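PDB 4OVJ: extracellular solute-binding protein family 1 from Alicyclobacillus acidocaldarius subsp. acidocaldarius, which probably captures a solute outside the cell and hands it to a membrane transporter, as other bacterial extracellular solute-binding proteins do. Local coordinates for residues N138-Y143 with T259-V264; E288-K293 with L363-P368. One frame throughout, in Å; residues are numbered along the deposited sequence.

Contact 1: N138-Y143 with T259-V264. With SO4 (sulfate ion), chain B.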
# COMPACT_ATOMS: atom_id res chain seq x y z
N ASN A 138 3.45 -2.41 -0.20
CA ASN A 138 3.89 -2.17 -1.57
C ASN A 138 3.76 -3.44 -2.39
O ASN A 138 3.56 -4.52 -1.85
CB ASN A 138 5.33 -1.65 -1.59
CG ASN A 138 6.31 -2.59 -0.94
OD1 ASN A 138 6.63 -2.45 0.24
ND2 ASN A 138 6.83 -3.56 -1.71
N TYR A 139 3.86 -3.30 -3.70
CA TYR A 139 3.80 -4.44 -4.60
C TYR A 139 5.04 -5.31 -4.48
O TYR A 139 6.15 -4.84 -4.21
CB TYR A 139 3.66 -3.97 -6.04
CG TYR A 139 2.23 -3.63 -6.43
CD1 TYR A 139 1.24 -4.59 -6.34
CD2 TYR A 139 1.89 -2.38 -6.94
CE1 TYR A 139 -0.07 -4.31 -6.71
CE2 TYR A 139 0.59 -2.09 -7.31
CZ TYR A 139 -0.38 -3.07 -7.20
OH TYR A 139 -1.68 -2.80 -7.56
N ALA A 140 4.84 -6.60 -4.68
CA ALA A 140 5.91 -7.58 -4.76
C ALA A 140 5.48 -8.68 -5.71
O ALA A 140 4.29 -8.87 -5.94
CB ALA A 140 6.17 -8.18 -3.40
N VAL A 141 6.46 -9.38 -6.26
CA VAL A 141 6.21 -10.67 -6.89
C VAL A 141 6.38 -11.72 -5.81
O VAL A 141 7.43 -11.82 -5.18
CB VAL A 141 7.19 -10.92 -8.04
CG1 VAL A 141 7.01 -12.33 -8.58
CG2 VAL A 141 6.99 -9.89 -9.14
N ILE A 142 5.31 -12.46 -5.57
CA ILE A 142 5.29 -13.56 -4.62
C ILE A 142 5.36 -14.83 -5.46
O ILE A 142 4.49 -15.08 -6.31
CB ILE A 142 4.02 -13.57 -3.76
CG1 ILE A 142 3.79 -12.18 -3.13
CG2 ILE A 142 4.13 -14.65 -2.69
CD1 ILE A 142 2.58 -12.07 -2.24
N TYR A 143 6.40 -15.61 -5.26
CA TYR A 143 6.66 -16.73 -6.17
C TYR A 143 7.05 -18.02 -5.44
O TYR A 143 7.60 -18.01 -4.34
CB TYR A 143 7.71 -16.35 -7.22
CG TYR A 143 9.11 -16.14 -6.67
CD1 TYR A 143 9.48 -14.94 -6.09
CD2 TYR A 143 10.05 -17.16 -6.74
CE1 TYR A 143 10.76 -14.76 -5.58
CE2 TYR A 143 11.32 -16.98 -6.23
CZ TYR A 143 11.67 -15.78 -5.66
OH TYR A 143 12.92 -15.61 -5.13
N THR A 259 1.35 -8.85 -6.48
CA THR A 259 0.29 -8.31 -5.64
C THR A 259 0.90 -7.58 -4.46
O THR A 259 2.12 -7.43 -4.38
CB THR A 259 -0.64 -9.42 -5.16
OG1 THR A 259 -1.76 -8.85 -4.46
CG2 THR A 259 0.11 -10.39 -4.25
N TRP A 260 0.05 -7.11 -3.55
CA TRP A 260 0.55 -6.44 -2.37
C TRP A 260 1.29 -7.40 -1.45
O TRP A 260 0.85 -8.54 -1.22
CB TRP A 260 -0.59 -5.75 -1.63
CG TRP A 260 -1.21 -4.73 -2.49
CD1 TRP A 260 -2.28 -4.90 -3.34
CD2 TRP A 260 -0.75 -3.39 -2.67
NE1 TRP A 260 -2.52 -3.72 -4.03
CE2 TRP A 260 -1.60 -2.78 -3.62
CE3 TRP A 260 0.29 -2.64 -2.11
CZ2 TRP A 260 -1.44 -1.45 -4.02
CZ3 TRP A 260 0.45 -1.31 -2.51
CH2 TRP A 260 -0.41 -0.73 -3.45
N VAL A 261 2.42 -6.95 -0.93
CA VAL A 261 3.31 -7.83 -0.19
C VAL A 261 2.65 -8.42 1.06
O VAL A 261 3.00 -9.52 1.47
CB VAL A 261 4.66 -7.14 0.13
CG1 VAL A 261 4.50 -6.10 1.22
CG2 VAL A 261 5.70 -8.18 0.51
N ASN A 262 1.68 -7.70 1.63
CA ASN A 262 0.94 -8.15 2.81
C ASN A 262 0.28 -9.50 2.63
O ASN A 262 0.07 -10.22 3.61
CB ASN A 262 -0.14 -7.11 3.21
CG ASN A 262 -1.38 -7.15 2.32
OD1 ASN A 262 -1.39 -6.64 1.21
ND2 ASN A 262 -2.48 -7.72 2.85
N TYR A 263 -0.04 -9.85 1.39
CA TYR A 263 -0.68 -11.12 1.09
C TYR A 263 0.21 -12.33 1.32
O TYR A 263 -0.31 -13.45 1.34
CB TYR A 263 -1.22 -11.15 -0.35
CG TYR A 263 -2.51 -10.39 -0.52
CD1 TYR A 263 -3.68 -10.83 0.08
CD2 TYR A 263 -2.57 -9.25 -1.30
CE1 TYR A 263 -4.87 -10.15 -0.08
CE2 TYR A 263 -3.76 -8.55 -1.46
CZ TYR A 263 -4.90 -9.01 -0.85
OH TYR A 263 -6.10 -8.36 -1.00
N VAL A 264 1.52 -12.15 1.48
CA VAL A 264 2.39 -13.32 1.62
C VAL A 264 2.01 -14.16 2.85
O VAL A 264 2.12 -15.38 2.80
CB VAL A 264 3.90 -12.99 1.61
CG1 VAL A 264 4.32 -12.25 2.86
CG2 VAL A 264 4.72 -14.27 1.46
S SO4 B . -4.67 -4.73 -6.92
O1 SO4 B . -5.87 -4.69 -7.78
O2 SO4 B . -4.55 -3.49 -6.12
O3 SO4 B . -4.78 -5.86 -5.98
O4 SO4 B . -3.48 -4.91 -7.78
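Ala-140 and Thr-259 form an antiparallel hydrogen-bonded pair, with Ala-140 N giving to Thr-259 O at 2.9 Å and Thr-259 N to Ala-140 O at 3.0 Å. Beside it Tyr-139 and Trp-260 make a non-hydrogen-bonded pair, and Val-261 N reaches Asn-138 O at 2.8 Å as the second segment enters a type I turn from Trp-260 to Tyr-263. The two aromatic side chains leave the backbone on diverging courses, yet their rings meet: Tyr-139 and the six-membered ring of Trp-260 stack face to face, centroids 4.2 Å apart and planes at 26°, with Tyr-139 CE1 over the rim of the indole. CG of Trp-260 stands anti to the carbonyl carbon (chi1 -62°), which lays the indole against the backbone of Asn-138, its CE3 3.6 Å from Asn-138 C. The long strand 128-144 is central to the mixed sheet of this two-lobed binding-protein fold, and here strand 256-260 borders it. Both rings point polar atoms at a sulfate ion, probably from the crystallisation liquor: Tyr-139 OH donates to its O4 at 2.8 Å, and Trp-260 NE1 donates almost straight (173°) to its O2. Ser-184 OG also binds the ion. The remaining side-chain contacts across the segments are mostly apolar. Ala-140 CB meets Val-261 CG2, while Ile-142 CD1 lies across Thr-259 CG2 at 3.6 Å and also touches Val-264 CB.

Contact 2: E288-K293 with L363-P368; sequences EGLYIK and LKVATP
The irregular loop that leads into strand 293-300 packs here against the weakly bonded end of helix 350-365 and the chain just beyond it. Thr-367 N donates to Leu-290 O at 3.0 Å; CA-H...O contacts run from Ala-366 CA to the same Leu-290 O and from Tyr-291 CA to Thr-367 O. Glu-288 crosses Val-365: CG sits 3.2 Å from Val-365 O, and OE1 lies beside Val-365 CB at 3.6 Å. The bend at chi2 (56°) folds the carboxylate back to its own chain, where OE2 takes Leu-290 N at 2.9 Å on its anti lone pair; the same oxygen is salt-bridged to Arg-157. With an alanine here, Leu-290 N and Arg-157 would probably lose the acceptor they share, and the flank of Val-365 its cover. Farther along, Ile-292 meets Leu-363 at about a right angle, CG1 to CD2 at 3.7 Å, and its CD1 rests on Ala-366 CB. One water joins Glu-288 O to Thr-367 OG1; another joins Ile-292 N to Thr-367 O. Arg-193 bonds Gly-289 O and Pro-368 O, so a single direct backbone bond between the segments is backed by water and an arginine that grips both segments.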
# COMPACT_ATOMS: atom_id res chain seq x y z
N GLU A 288 11.15 4.81 -12.11
CA GLU A 288 10.77 3.84 -11.09
C GLU A 288 9.26 3.89 -10.89
O GLU A 288 8.69 4.95 -10.61
CB GLU A 288 11.50 4.11 -9.77
CG GLU A 288 11.14 3.15 -8.64
CD GLU A 288 11.38 1.68 -9.00
OE1 GLU A 288 12.56 1.32 -9.18
OE2 GLU A 288 10.40 0.89 -9.09
N GLY A 289 8.62 2.73 -11.05
CA GLY A 289 7.19 2.61 -10.81
C GLY A 289 6.81 2.43 -9.36
O GLY A 289 5.71 2.80 -8.95
N LEU A 290 7.70 1.83 -8.57
CA LEU A 290 7.33 1.40 -7.23
C LEU A 290 7.12 2.59 -6.31
O LEU A 290 7.87 3.56 -6.36
CB LEU A 290 8.39 0.49 -6.65
CG LEU A 290 7.99 -0.38 -5.46
CD1 LEU A 290 6.89 -1.38 -5.82
CD2 LEU A 290 9.22 -1.10 -4.92
N TYR A 291 6.09 2.49 -5.49
CA TYR A 291 5.83 3.42 -4.39
C TYR A 291 5.45 2.60 -3.17
O TYR A 291 5.05 1.44 -3.28
CB TYR A 291 4.68 4.38 -4.73
CG TYR A 291 3.39 3.67 -5.08
CD1 TYR A 291 3.19 3.15 -6.36
CD2 TYR A 291 2.40 3.47 -4.13
CE1 TYR A 291 2.02 2.47 -6.69
CE2 TYR A 291 1.23 2.81 -4.46
CZ TYR A 291 1.05 2.29 -5.73
OH TYR A 291 -0.10 1.63 -6.05
N ILE A 292 5.57 3.22 -2.02
CA ILE A 292 5.10 2.65 -0.77
C ILE A 292 3.76 3.30 -0.46
O ILE A 292 3.66 4.51 -0.43
CB ILE A 292 6.08 2.92 0.39
CG1 ILE A 292 7.52 2.58 -0.01
CG2 ILE A 292 5.67 2.12 1.61
CD1 ILE A 292 7.74 1.17 -0.50
N LYS A 293 2.75 2.49 -0.21
CA LYS A 293 1.43 3.01 0.11
C LYS A 293 1.36 3.19 1.62
O LYS A 293 1.57 2.23 2.35
CB LYS A 293 0.37 2.02 -0.34
CG LYS A 293 -1.06 2.46 -0.09
CD LYS A 293 -2.03 1.42 -0.65
CE LYS A 293 -3.42 1.59 -0.05
NZ LYS A 293 -4.10 2.78 -0.62
N LEU A 363 12.16 0.12 -0.08
CA LEU A 363 12.41 1.49 0.37
C LEU A 363 13.64 2.12 -0.29
O LEU A 363 13.73 3.36 -0.39
CB LEU A 363 12.54 1.54 1.88
CG LEU A 363 11.25 1.25 2.64
CD1 LEU A 363 11.56 1.00 4.10
CD2 LEU A 363 10.27 2.40 2.47
N LYS A 364 14.57 1.29 -0.74
CA LYS A 364 15.74 1.80 -1.45
C LYS A 364 15.40 2.41 -2.81
O LYS A 364 16.08 3.33 -3.25
CB LYS A 364 16.79 0.71 -1.61
CG LYS A 364 17.39 0.26 -0.29
CD LYS A 364 18.34 -0.91 -0.52
CE LYS A 364 19.00 -1.34 0.77
NZ LYS A 364 19.75 -2.61 0.54
N VAL A 365 14.36 1.91 -3.47
CA VAL A 365 14.03 2.34 -4.82
C VAL A 365 12.76 3.17 -4.93
O VAL A 365 12.60 3.89 -5.89
CB VAL A 365 13.89 1.14 -5.80
CG1 VAL A 365 15.14 0.27 -5.77
CG2 VAL A 365 12.65 0.30 -5.51
N ALA A 366 11.84 3.07 -3.97
CA ALA A 366 10.49 3.58 -4.17
C ALA A 366 10.49 5.10 -4.27
O ALA A 366 11.29 5.78 -3.61
CB ALA A 366 9.57 3.12 -3.06
N THR A 367 9.62 5.63 -5.09
CA THR A 367 9.43 7.07 -5.18
C THR A 367 8.07 7.40 -4.58
O THR A 367 7.28 6.50 -4.30
CB THR A 367 9.52 7.55 -6.62
OG1 THR A 367 8.42 7.04 -7.36
CG2 THR A 367 10.82 7.10 -7.27
N PRO A 368 7.79 8.69 -4.35
CA PRO A 368 6.55 9.02 -3.68
C PRO A 368 5.30 8.55 -4.41
O PRO A 368 5.25 8.54 -5.64
CB PRO A 368 6.58 10.55 -3.61
CG PRO A 368 8.04 10.87 -3.58
CD PRO A 368 8.65 9.87 -4.52
O HOH W 1 8.59 7.38 -10.06
O HOH W 2 7.13 5.66 -1.61

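In the fold
The centres of contacts 1 and 2 lie 14 Å apart, and the two meet along one seam. Tyr-291 OH is 3.5 Å from Trp-260 CH2, and Tyr-291 O is 3.5 Å from Asn-138 CB. Leu-290 CD1 comes within 3.9 Å of Tyr-139 O, while Lys-293 pairs by backbone with Asn-137, so the loop of contact 2 runs on into the sheet beside strand 128-144. Helix 350-365 is common to both: Asn-138 touches its Leu-358, Val-359 and Ala-362, and contact 2 holds its end. The sulfate belongs to contact 1; Tyr-291 OH stays 6.8 Å from its O2. Gln-186 of helix 185-194 touches both Tyr-139 and Tyr-291, linking the contacts. The stacked rings are consistent with a ligand-facing surface, but the natural solute is not established.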